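Local coordinates for SusD family protein (Bacteroides uniformis, PDB 7KV1) that probably binds beta-glucans at the cell surface of a human gut bacterium, as a member of the SusD family of glycan-binding proteins, at residues 45-50 and 124-129. Numbering follows the deposited sequence.
Sequences EHIQEA and NDLLKY
The Y129 ring meets A50 at its edge: the A50 methyl CB lies near the ring plane, 3.9 Å from CD2 and almost as near CE2. One ring face is turned back on its own helix, where the carbonyl O of D125 stands 3.2 Å above the plane, displaced from the ring centre, with the backbone N of L126 farther off on that face. With CG beside the backbone N and anti to the carbonyl carbon (chi1 -55°), the ring runs alongside the turn that begins at D125. I47 meets the root of this side chain, its CD1 lying 3.5 Å from Y129 CB, and the two side chains pass alongside with opposing headings. L126 fills the buried side. Its CG is anti to the backbone N (chi1 177°), and the branch CD2 lies against I47 and A50, residues one turn apart, in van der Waals touch with the carbonyl O of I47 at 3.5 Å and 4.0 Å from both I47 CG2 and A50 CB. The I47 and L126 side chains are roughly perpendicular. The helical segments run nearly antiparallel, at 161°, with axes 9.8 Å apart; A50 CB points at the other helix, and its CA is 5.8 Å from that of L126. Helix 138-162 backs the pair, Y144 touching I47 and A148 touching L126, within the helical region assigned to the tetratricopeptide-repeat clan. Joining helix 44-55 to the C-terminal end of helix 110-129, the contact rests on methyl groups, the Y129 methylene and a ring edge, so shape and burial of apolar surface, rather than directional polar bonds, hold these faces together.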
loop_
_atom_site.group_PDB
_atom_site.type_symbol
_atom_site.label_atom_id
_atom_site.label_comp_id
_atom_site.label_asym_id
_atom_site.label_seq_id
_atom_site.Cartn_x
_atom_site.Cartn_y
_atom_site.Cartn_z
ATOM N N GLU A 45 15.233 -24.571 13.133
ATOM C CA GLU A 45 14.247 -25.054 12.128
ATOM C C GLU A 45 12.831 -24.640 12.561
ATOM O O GLU A 45 12.140 -24.018 11.734
ATOM C CB GLU A 45 14.326 -26.572 11.924
ATOM C CG GLU A 45 13.046 -27.174 11.337
ATOM C CD GLU A 45 13.149 -28.572 10.742
ATOM O OE1 GLU A 45 12.201 -29.374 10.932
ATOM O OE2 GLU A 45 14.159 -28.848 10.070
ATOM N N HIS A 46 12.394 -24.993 13.778
ATOM C CA HIS A 46 11.015 -24.699 14.263
ATOM C C HIS A 46 10.824 -23.167 14.364
ATOM O O HIS A 46 9.843 -22.653 13.811
ATOM C CB HIS A 46 10.706 -25.460 15.566
ATOM N N ILE A 47 11.747 -22.449 15.003
ATOM C CA ILE A 47 11.714 -20.958 15.085
ATOM C C ILE A 47 11.538 -20.372 13.668
ATOM O O ILE A 47 10.668 -19.482 13.489
ATOM C CB ILE A 47 12.964 -20.422 15.807
ATOM C CG1 ILE A 47 12.907 -20.731 17.307
ATOM C CG2 ILE A 47 13.165 -18.935 15.548
ATOM C CD1 ILE A 47 12.045 -19.782 18.094
ATOM N N GLN A 48 12.288 -20.867 12.683
ATOM C CA GLN A 48 12.172 -20.400 11.273
ATOM C C GLN A 48 10.754 -20.686 10.760
ATOM O O GLN A 48 10.235 -19.855 10.009
ATOM C CB GLN A 48 13.227 -21.037 10.361
ATOM C CG GLN A 48 14.611 -20.402 10.448
ATOM C CD GLN A 48 15.297 -20.414 9.097
ATOM O OE1 GLN A 48 15.656 -19.372 8.543
ATOM N NE2 GLN A 48 15.445 -21.600 8.525
ATOM N N GLU A 49 10.139 -21.808 11.151
ATOM C CA GLU A 49 8.765 -22.147 10.704
ATOM C C GLU A 49 7.810 -21.090 11.258
ATOM O O GLU A 49 7.030 -20.564 10.484
ATOM C CB GLU A 49 8.342 -23.555 11.126
ATOM C CG GLU A 49 8.846 -24.648 10.192
ATOM C CD GLU A 49 8.951 -26.033 10.831
ATOM O OE1 GLU A 49 8.281 -26.265 11.872
ATOM O OE2 GLU A 49 9.725 -26.873 10.304
ATOM N N ALA A 50 7.904 -20.789 12.554
ATOM C CA ALA A 50 7.100 -19.745 13.221
ATOM C C ALA A 50 7.332 -18.369 12.550
ATOM O O ALA A 50 6.355 -17.611 12.427
ATOM C CB ALA A 50 7.427 -19.718 14.688
ATOM N N ASN A 124 3.968 -11.964 17.919
ATOM C CA ASN A 124 4.099 -12.024 19.402
ATOM C C ASN A 124 4.540 -13.445 19.830
ATOM O O ASN A 124 5.415 -13.578 20.729
ATOM C CB ASN A 124 2.805 -11.615 20.117
ATOM C CG ASN A 124 2.366 -10.176 19.895
ATOM O OD1 ASN A 124 3.154 -9.306 19.545
ATOM N ND2 ASN A 124 1.102 -9.890 20.158
ATOM N N ASP A 125 3.974 -14.478 19.212
ATOM C CA ASP A 125 4.329 -15.903 19.470
ATOM C C ASP A 125 5.804 -16.153 19.150
ATOM O O ASP A 125 6.500 -16.690 20.023
ATOM C CB ASP A 125 3.507 -16.841 18.598
ATOM C CG ASP A 125 2.097 -17.061 19.112
ATOM O OD1 ASP A 125 1.875 -16.864 20.340
ATOM O OD2 ASP A 125 1.235 -17.436 18.281
ATOM N N LEU A 126 6.243 -15.813 17.932
ATOM C CA LEU A 126 7.665 -15.940 17.509
ATOM C C LEU A 126 8.533 -15.265 18.574
ATOM O O LEU A 126 9.509 -15.897 19.008
ATOM C CB LEU A 126 7.858 -15.343 16.110
ATOM C CG LEU A 126 9.276 -15.322 15.514
ATOM C CD1 LEU A 126 10.205 -14.377 16.255
ATOM C CD2 LEU A 126 9.891 -16.701 15.446
ATOM N N LEU A 127 8.176 -14.060 19.029
ATOM C CA LEU A 127 9.001 -13.327 20.015
ATOM C C LEU A 127 8.995 -14.055 21.370
ATOM O O LEU A 127 10.037 -14.050 22.013
ATOM C CB LEU A 127 8.527 -11.873 20.118
ATOM C CG LEU A 127 8.797 -11.073 18.844
ATOM C CD1 LEU A 127 7.882 -9.865 18.719
ATOM C CD2 LEU A 127 10.260 -10.655 18.766
ATOM N N LYS A 128 7.892 -14.688 21.780
ATOM C CA LYS A 128 7.852 -15.526 23.016
ATOM C C LYS A 128 8.846 -16.689 22.868
ATOM O O LYS A 128 9.707 -16.828 23.743
ATOM C CB LYS A 128 6.431 -16.036 23.285
ATOM C CG LYS A 128 6.260 -16.810 24.588
ATOM C CD LYS A 128 4.819 -17.202 24.895
ATOM C CE LYS A 128 4.338 -18.379 24.069
ATOM N NZ LYS A 128 2.970 -18.796 24.461
ATOM N N TYR A 129 8.752 -17.452 21.769
ATOM C CA TYR A 129 9.563 -18.660 21.465
ATOM C C TYR A 129 11.066 -18.346 21.436
ATOM O O TYR A 129 11.838 -19.300 21.688
ATOM C CB TYR A 129 9.210 -19.314 20.123
ATOM C CG TYR A 129 7.762 -19.692 19.905
ATOM C CD1 TYR A 129 6.878 -19.843 20.965
ATOM C CD2 TYR A 129 7.271 -19.911 18.624
ATOM C CE1 TYR A 129 5.545 -20.163 20.759
ATOM C CE2 TYR A 129 5.942 -20.239 18.401
ATOM C CZ TYR A 129 5.074 -20.375 19.475
ATOM O OH TYR A 129 3.758 -20.687 19.284
#